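Long-range contacts in SusD homolog (PDB 3EHM), which probably binds mucin O-glycans at the cell surface, as a SusD-like lipoprotein of a gut bacterium that feeds on host mucin: residues A[343-348]-A[376-381]; A[389-394]-A[417-422]. All blocks are in the same frame, centred on the assembly; numbering follows the deposited sequence.

Interaction 1 of 2, residues A[343-348]-A[376-381]; sequences RASETY and FQEQGV
The guanidinium of R343 and the carboxylate of E378 lie stacked, their planes 9° apart, while the two side chains run antiparallel alongside one another. Over one face of the guanidinium sits E378 CB, 3.5 Å from R343 NH2, and in plane at the edge is a water that accepts from NH1 and donates to the backbone O of E378. The Q379 amide stands at 87° to the guanidinium, with Q379 OE1 oblique to it and 3.2 Å from R343 NH1. Because E378 OE2 lies well out of the guanidinium plane, 4.0 Å from R343 NE, this is a long salt bridge of charge alone; NE is instead paired with E245, and Y340 makes a cation-pi contact with R343. The directed bonds come from S345. Its OG donates to E378 OE1 (2.8 Å) from the syn side, tilted out of the carboxylate plane, and its N to E378 OE2 (3.1 Å, 159° at the hydrogen) from above that plane. Within this helical SusD-like fold, E378 thus links the end of helix 364-378, closed by a Schellman motif at G380, to the start of helix 344-356, where R343 is the N-cap residue. Cutting E378 back to an alanine is likely to leave S345 N and OG without these acceptors and R343 with one negative charge fewer beside it. At this amino end, N-H groups and the arginine would be expected to stabilise the carboxylate's charge.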
ATOM      1  N   ARG A 343       9.593  -4.512  -1.227  1.00 14.77           N
ATOM      2  CA  ARG A 343      10.978  -4.318  -0.814  1.00 14.44           C
ATOM      3  C   ARG A 343      11.432  -5.348   0.205  1.00 13.34           C
ATOM      4  O   ARG A 343      10.620  -5.937   0.917  1.00 11.65           O
ATOM      5  CB  ARG A 343      11.165  -2.914  -0.240  1.00 14.34           C
ATOM      6  CG  ARG A 343      10.520  -1.829  -1.087  1.00 15.65           C
ATOM      7  CD  ARG A 343      11.032  -0.450  -0.721  1.00 17.86           C
ATOM      8  NE  ARG A 343      12.410  -0.246  -1.162  1.00 16.65           N
ATOM      9  CZ  ARG A 343      13.066   0.902  -1.047  1.00 17.96           C
ATOM     10  NH1 ARG A 343      12.468   1.955  -0.501  1.00 16.60           N
ATOM     11  NH2 ARG A 343      14.314   1.004  -1.483  1.00 15.38           N
ATOM     12  N   ALA A 344      12.745  -5.547   0.279  1.00 14.56           N
ATOM     13  CA  ALA A 344      13.320  -6.520   1.199  1.00 15.17           C
ATOM     14  C   ALA A 344      12.917  -6.291   2.654  1.00 13.88           C
ATOM     15  O   ALA A 344      12.668  -7.246   3.393  1.00 12.72           O
ATOM     16  CB  ALA A 344      14.843  -6.515   1.068  1.00 15.60           C
ATOM     17  N   SER A 345      12.843  -5.033   3.075  1.00 13.71           N
ATOM     18  CA  SER A 345      12.481  -4.756   4.460  1.00 14.75           C
ATOM     19  C   SER A 345      11.130  -5.358   4.829  1.00 15.27           C
ATOM     20  O   SER A 345      10.952  -5.861   5.937  1.00 14.10           O
ATOM     21  CB  SER A 345      12.485  -3.245   4.733  1.00 15.30           C
ATOM     22  OG  SER A 345      11.587  -2.550   3.885  1.00 17.81           O
ATOM     23  N   GLU A 346      10.177  -5.325   3.902  1.00 15.77           N
ATOM     24  CA  GLU A 346       8.855  -5.873   4.189  1.00 15.08           C
ATOM     25  C   GLU A 346       8.940  -7.363   4.513  1.00 15.45           C
ATOM     26  O   GLU A 346       8.274  -7.854   5.429  1.00 12.80           O
ATOM     27  CB  GLU A 346       7.905  -5.669   3.007  1.00 14.80           C
ATOM     28  CG  GLU A 346       6.456  -5.964   3.373  1.00 17.01           C
ATOM     29  CD  GLU A 346       5.508  -5.920   2.192  1.00 18.67           C
ATOM     30  OE1 GLU A 346       5.791  -5.202   1.207  1.00 15.26           O
ATOM     31  OE2 GLU A 346       4.462  -6.597   2.266  1.00 16.52           O
ATOM     32  N   THR A 347       9.760  -8.081   3.757  1.00 14.55           N
ATOM     33  CA  THR A 347       9.929  -9.513   3.978  1.00 15.24           C
ATOM     34  C   THR A 347      10.296  -9.810   5.431  1.00 14.66           C
ATOM     35  O   THR A 347       9.742 -10.723   6.050  1.00 14.28           O
ATOM     36  CB  THR A 347      11.019 -10.084   3.053  1.00 14.67           C
ATOM     37  OG1 THR A 347      10.604  -9.944   1.688  1.00 16.60           O
ATOM     38  CG2 THR A 347      11.258 -11.554   3.349  1.00 17.58           C
ATOM     39  N   TYR A 348      11.227  -9.039   5.984  1.00 14.82           N
ATOM     40  CA  TYR A 348      11.630  -9.270   7.362  1.00 14.30           C
ATOM     41  C   TYR A 348      10.517  -9.003   8.368  1.00 13.45           C
ATOM     42  O   TYR A 348      10.379  -9.739   9.342  1.00 14.03           O
ATOM     43  CB  TYR A 348      12.872  -8.442   7.706  1.00 15.94           C
ATOM     44  CG  TYR A 348      14.101  -8.924   6.974  1.00 20.09           C
ATOM     45  CD1 TYR A 348      14.443  -8.400   5.731  1.00 19.61           C
ATOM     46  CD2 TYR A 348      14.882  -9.957   7.492  1.00 20.68           C
ATOM     47  CE1 TYR A 348      15.529  -8.889   5.018  1.00 23.34           C
ATOM     48  CE2 TYR A 348      15.973 -10.458   6.783  1.00 25.34           C
ATOM     49  CZ  TYR A 348      16.288  -9.917   5.547  1.00 24.77           C
ATOM     50  OH  TYR A 348      17.351 -10.412   4.833  1.00 29.86           O
ATOM     51  N   PHE A 376      16.792   1.101   6.774  1.00 13.39           N
ATOM     52  CA  PHE A 376      17.745   2.204   6.869  1.00 15.31           C
ATOM     53  C   PHE A 376      18.677   2.160   5.664  1.00 14.92           C
ATOM     54  O   PHE A 376      19.034   3.191   5.100  1.00 16.04           O
ATOM     55  CB  PHE A 376      18.561   2.097   8.162  1.00 17.13           C
ATOM     56  CG  PHE A 376      17.931   2.789   9.340  1.00 16.71           C
ATOM     57  CD1 PHE A 376      16.579   2.634   9.618  1.00 14.49           C
ATOM     58  CD2 PHE A 376      18.695   3.596  10.175  1.00 16.69           C
ATOM     59  CE1 PHE A 376      15.996   3.273  10.709  1.00 16.38           C
ATOM     60  CE2 PHE A 376      18.122   4.239  11.266  1.00 16.27           C
ATOM     61  CZ  PHE A 376      16.769   4.077  11.533  1.00 14.44           C
ATOM     62  N   GLN A 377      19.073   0.957   5.275  1.00 15.38           N
ATOM     63  CA  GLN A 377      19.950   0.798   4.128  1.00 16.77           C
ATOM     64  C   GLN A 377      19.213   1.200   2.857  1.00 16.67           C
ATOM     65  O   GLN A 377      19.775   1.867   1.991  1.00 16.63           O
ATOM     66  CB  GLN A 377      20.435  -0.645   4.026  1.00 19.03           C
ATOM     67  CG  GLN A 377      21.413  -1.043   5.124  1.00 23.07           C
ATOM     68  CD  GLN A 377      21.866  -2.485   4.998  1.00 25.43           C
ATOM     69  OE1 GLN A 377      22.289  -2.921   3.930  1.00 30.16           O
ATOM     70  NE2 GLN A 377      21.787  -3.230   6.091  1.00 27.77           N
ATOM     71  N   GLU A 378      17.949   0.805   2.750  1.00 17.24           N
ATOM     72  CA  GLU A 378      17.150   1.147   1.577  1.00 16.07           C
ATOM     73  C   GLU A 378      17.066   2.667   1.428  1.00 16.82           C
ATOM     74  O   GLU A 378      17.128   3.194   0.318  1.00 16.50           O
ATOM     75  CB  GLU A 378      15.733   0.562   1.702  1.00 14.83           C
ATOM     76  CG  GLU A 378      15.702  -0.952   1.804  1.00 14.58           C
ATOM     77  CD  GLU A 378      14.305  -1.530   1.997  1.00 13.83           C
ATOM     78  OE1 GLU A 378      13.446  -0.882   2.633  1.00 14.65           O
ATOM     79  OE2 GLU A 378      14.073  -2.658   1.532  1.00 11.13           O
ATOM     80  N   GLN A 379      16.942   3.366   2.553  1.00 15.63           N
ATOM     81  CA  GLN A 379      16.817   4.818   2.548  1.00 15.32           C
ATOM     82  C   GLN A 379      18.145   5.568   2.630  1.00 16.61           C
ATOM     83  O   GLN A 379      18.169   6.797   2.660  1.00 15.90           O
ATOM     84  CB  GLN A 379      15.900   5.256   3.696  1.00 16.47           C
ATOM     85  CG  GLN A 379      14.567   4.513   3.720  1.00 14.90           C
ATOM     86  CD  GLN A 379      13.791   4.664   2.424  1.00 18.12           C
ATOM     87  OE1 GLN A 379      12.929   3.843   2.100  1.00 19.53           O
ATOM     88  NE2 GLN A 379      14.085   5.722   1.680  1.00 13.19           N
ATOM     89  N   GLY A 380      19.246   4.826   2.673  1.00 16.99           N
ATOM     90  CA  GLY A 380      20.555   5.450   2.738  1.00 18.44           C
ATOM     91  C   GLY A 380      20.840   6.239   4.002  1.00 18.37           C
ATOM     92  O   GLY A 380      21.615   7.193   3.973  1.00 16.11           O
ATOM     93  N   VAL A 381      20.218   5.858   5.115  1.00 17.28           N
ATOM     94  CA  VAL A 381      20.454   6.558   6.373  1.00 18.29           C
ATOM     95  C   VAL A 381      21.227   5.671   7.336  1.00 18.70           C
ATOM     96  O   VAL A 381      21.278   4.454   7.168  1.00 18.65           O
ATOM     97  CB  VAL A 381      19.139   6.988   7.044  1.00 18.72           C
ATOM     98  CG1 VAL A 381      18.475   8.075   6.216  1.00 19.37           C
ATOM     99  CG2 VAL A 381      18.220   5.786   7.201  1.00 17.54           C
TER
HETATM  100  O   HOH W   1      14.598   3.971  -1.062  1.00 28.38           O
HETATM  101  O   HOH W   2      14.571  -3.547  -0.758  1.00 15.47           O

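Interaction 2 of 2, residues A[389-394]-A[417-422]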
ATOM      1  N   SER A 389      17.629   1.331  20.101  1.00 19.38           N
ATOM      2  CA  SER A 389      17.646   1.365  21.558  1.00 22.51           C
ATOM      3  C   SER A 389      16.794   2.522  22.075  1.00 21.82           C
ATOM      4  O   SER A 389      16.741   2.781  23.275  1.00 23.52           O
ATOM      5  CB  SER A 389      19.087   1.483  22.075  1.00 24.07           C
ATOM      6  OG  SER A 389      19.714   2.661  21.600  1.00 29.82           O
ATOM      7  N   GLY A 390      16.117   3.207  21.158  1.00 20.33           N
ATOM      8  CA  GLY A 390      15.276   4.326  21.545  1.00 19.69           C
ATOM      9  C   GLY A 390      13.997   3.891  22.234  1.00 19.21           C
ATOM     10  O   GLY A 390      13.379   2.898  21.848  1.00 18.11           O
ATOM     11  N   THR A 391      13.588   4.644  23.251  1.00 18.84           N
ATOM     12  CA  THR A 391      12.381   4.326  24.001  1.00 19.81           C
ATOM     13  C   THR A 391      11.367   5.471  23.936  1.00 20.21           C
ATOM     14  O   THR A 391      10.480   5.582  24.783  1.00 19.19           O
ATOM     15  CB  THR A 391      12.716   4.039  25.478  1.00 21.54           C
ATOM     16  OG1 THR A 391      13.252   5.223  26.082  1.00 22.78           O
ATOM     17  CG2 THR A 391      13.746   2.917  25.583  1.00 19.79           C
ATOM     18  N   GLY A 392      11.505   6.325  22.927  1.00 18.96           N
ATOM     19  CA  GLY A 392      10.584   7.435  22.779  1.00 19.44           C
ATOM     20  C   GLY A 392       9.287   7.011  22.112  1.00 20.17           C
ATOM     21  O   GLY A 392       9.246   6.015  21.391  1.00 18.55           O
ATOM     22  N   LYS A 393       8.222   7.764  22.362  1.00 19.70           N
ATOM     23  CA  LYS A 393       6.918   7.472  21.778  1.00 21.13           C
ATOM     24  C   LYS A 393       6.601   8.496  20.697  1.00 20.79           C
ATOM     25  O   LYS A 393       7.193   9.575  20.663  1.00 21.77           O
ATOM     26  CB  LYS A 393       5.832   7.501  22.861  1.00 22.71           C
ATOM     27  CG  LYS A 393       5.724   6.220  23.693  1.00 26.31           C
ATOM     28  CD  LYS A 393       7.012   5.920  24.435  1.00 27.91           C
ATOM     29  CE  LYS A 393       6.891   4.678  25.299  1.00 29.92           C
ATOM     30  NZ  LYS A 393       8.177   4.374  25.998  1.00 32.00           N
ATOM     31  N   PRO A 394       5.666   8.173  19.790  1.00 20.97           N
ATOM     32  CA  PRO A 394       5.334   9.134  18.736  1.00 19.54           C
ATOM     33  C   PRO A 394       4.891  10.484  19.287  1.00 19.09           C
ATOM     34  O   PRO A 394       4.333  10.576  20.381  1.00 19.77           O
ATOM     35  CB  PRO A 394       4.235   8.422  17.945  1.00 19.68           C
ATOM     36  CG  PRO A 394       3.622   7.502  18.952  1.00 22.35           C
ATOM     37  CD  PRO A 394       4.824   6.971  19.689  1.00 20.50           C
ATOM     38  N   SER A 417       7.139   2.179  21.549  1.00 13.95           N
ATOM     39  CA  SER A 417       8.433   2.690  21.103  1.00 14.73           C
ATOM     40  C   SER A 417       9.109   1.720  20.128  1.00 14.10           C
ATOM     41  O   SER A 417       8.602   0.627  19.878  1.00 15.97           O
ATOM     42  CB  SER A 417       9.347   2.883  22.308  1.00 14.50           C
ATOM     43  OG  SER A 417       9.653   1.627  22.884  1.00 12.49           O
ATOM     44  N   PRO A 418      10.271   2.109  19.573  1.00 13.92           N
ATOM     45  CA  PRO A 418      11.007   1.261  18.629  1.00 13.89           C
ATOM     46  C   PRO A 418      11.704   0.072  19.288  1.00 14.30           C
ATOM     47  O   PRO A 418      11.798  -1.006  18.698  1.00 13.42           O
ATOM     48  CB  PRO A 418      12.029   2.222  18.014  1.00 15.03           C
ATOM     49  CG  PRO A 418      11.418   3.579  18.212  1.00 15.29           C
ATOM     50  CD  PRO A 418      10.852   3.461  19.602  1.00 14.25           C
ATOM     51  N   LYS A 419      12.197   0.269  20.507  1.00 13.53           N
ATOM     52  CA  LYS A 419      12.920  -0.795  21.203  1.00 16.05           C
ATOM     53  C   LYS A 419      12.042  -2.009  21.474  1.00 16.26           C
ATOM     54  O   LYS A 419      10.988  -1.909  22.098  1.00 16.59           O
ATOM     55  CB  LYS A 419      13.519  -0.265  22.509  1.00 15.99           C
ATOM     56  CG  LYS A 419      14.452  -1.249  23.194  1.00 18.51           C
ATOM     57  CD  LYS A 419      15.075  -0.639  24.440  1.00 21.31           C
ATOM     58  CE  LYS A 419      15.937  -1.654  25.173  1.00 24.29           C
ATOM     59  NZ  LYS A 419      16.453  -1.080  26.446  1.00 29.06           N
ATOM     60  N   TRP A 420      12.497  -3.166  21.010  1.00 18.05           N
ATOM     61  CA  TRP A 420      11.743  -4.402  21.164  1.00 19.02           C
ATOM     62  C   TRP A 420      11.328  -4.753  22.593  1.00 21.07           C
ATOM     63  O   TRP A 420      10.169  -5.088  22.838  1.00 20.34           O
ATOM     64  CB  TRP A 420      12.533  -5.564  20.557  1.00 19.32           C
ATOM     65  CG  TRP A 420      11.807  -6.870  20.624  1.00 20.04           C
ATOM     66  CD1 TRP A 420      11.961  -7.850  21.565  1.00 20.57           C
ATOM     67  CD2 TRP A 420      10.790  -7.327  19.728  1.00 19.10           C
ATOM     68  NE1 TRP A 420      11.100  -8.889  21.309  1.00 19.81           N
ATOM     69  CE2 TRP A 420      10.371  -8.596  20.186  1.00 19.61           C
ATOM     70  CE3 TRP A 420      10.190  -6.789  18.582  1.00 19.15           C
ATOM     71  CZ2 TRP A 420       9.380  -9.338  19.536  1.00 19.63           C
ATOM     72  CZ3 TRP A 420       9.203  -7.526  17.935  1.00 19.73           C
ATOM     73  CH2 TRP A 420       8.809  -8.788  18.415  1.00 19.99           C
ATOM     74  N   ASP A 421      12.268  -4.663  23.528  1.00 21.58           N
ATOM     75  CA  ASP A 421      12.014  -5.007  24.926  1.00 25.01           C
ATOM     76  C   ASP A 421      11.338  -3.929  25.776  1.00 24.59           C
ATOM     77  O   ASP A 421      11.152  -4.120  26.980  1.00 25.29           O
ATOM     78  CB  ASP A 421      13.332  -5.407  25.598  1.00 28.35           C
ATOM     79  CG  ASP A 421      14.089  -6.466  24.818  1.00 33.75           C
ATOM     80  OD1 ASP A 421      13.489  -7.519  24.502  1.00 35.54           O
ATOM     81  OD2 ASP A 421      15.287  -6.250  24.523  1.00 36.84           O
ATOM     82  N   ASP A 422      10.964  -2.810  25.161  1.00 23.09           N
ATOM     83  CA  ASP A 422      10.327  -1.705  25.883  1.00 21.84           C
ATOM     84  C   ASP A 422       8.806  -1.739  25.712  1.00 20.74           C
ATOM     85  O   ASP A 422       8.291  -1.374  24.656  1.00 20.84           O
ATOM     86  CB  ASP A 422      10.894  -0.379  25.366  1.00 20.86           C
ATOM     87  CG  ASP A 422      10.359   0.825  26.112  1.00 21.88           C
ATOM     88  OD1 ASP A 422      10.430   0.840  27.357  1.00 22.13           O
ATOM     89  OD2 ASP A 422       9.878   1.767  25.451  1.00 22.28           O
TER
HETATM   90  O   HOH W   3      17.917   1.498  25.217  1.00 27.36           O
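Two irregular segments of the long connection between helices 384-388 and 429-445 meet here, and the second ends in a type I beta turn from K419 to D422. Side chains of K393 and D422 reach toward each other from the two segments and join in a salt bridge, K393 NZ to D422 OD2 at 3.2 Å, made on the syn lone pair. The anti lone pair of the same oxygen takes S417 OG at 2.6 Å, so two donors grip OD2 from different sides. D422 CG stands anti to the backbone N (chi1 -176°), which carries the carboxylate back past the turn to S417. K393 bends at chi2 (61°), and its NZ also donates to T391 O at 2.9 Å, tying the ammonium to its own segment. T391 crosses D422 at about a right angle, its CB 3.6 Å from OD2, and lies alongside K419, with T391 CG2 4.0 Å from K419 CD. On the backbone, K419 N donates to G390 O (3.2 Å), a bond bent to 139° at the hydrogen, and P418 CD packs against that oxygen at 3.4 Å. S417 CA makes a CA-H...O contact with G392 O, a buried oxygen with no conventional partner in the model. At the outer end a water bridges S389 O and K419 NZ. Behind the turn, K436 of helix 429-445 donates to the carbonyls of S417, K419 and D422. Because D422 OD2 accepts from both K393 and S417, the carboxylate is likely to be held against rotation, its charge balanced by the ammonium.

Following the chain from the N terminus, interaction 1 comes first: strand 339-342 leads into helix 344-356, and the contact closes when helix 364-378 returns its C-terminal end to the start of that helix, a mostly helical excursion of 27 residues. After helix 384-388, interaction 2 closes a second loop, whose 22 intervening residues contain neither helix nor strand. The loops lie in series, neither nested nor crossed; the centres of interactions 1 and 2 are about 19 Å apart, and the nearest atoms of interactions 1 and 2 about 8 Å apart. Helices 364-378 and 429-445 connect them spatially: S345 touches A444, whereas W420 packs on K365 and I437. Interaction 1 therefore joins two consecutive helices, and interaction 2 organises the connection that follows.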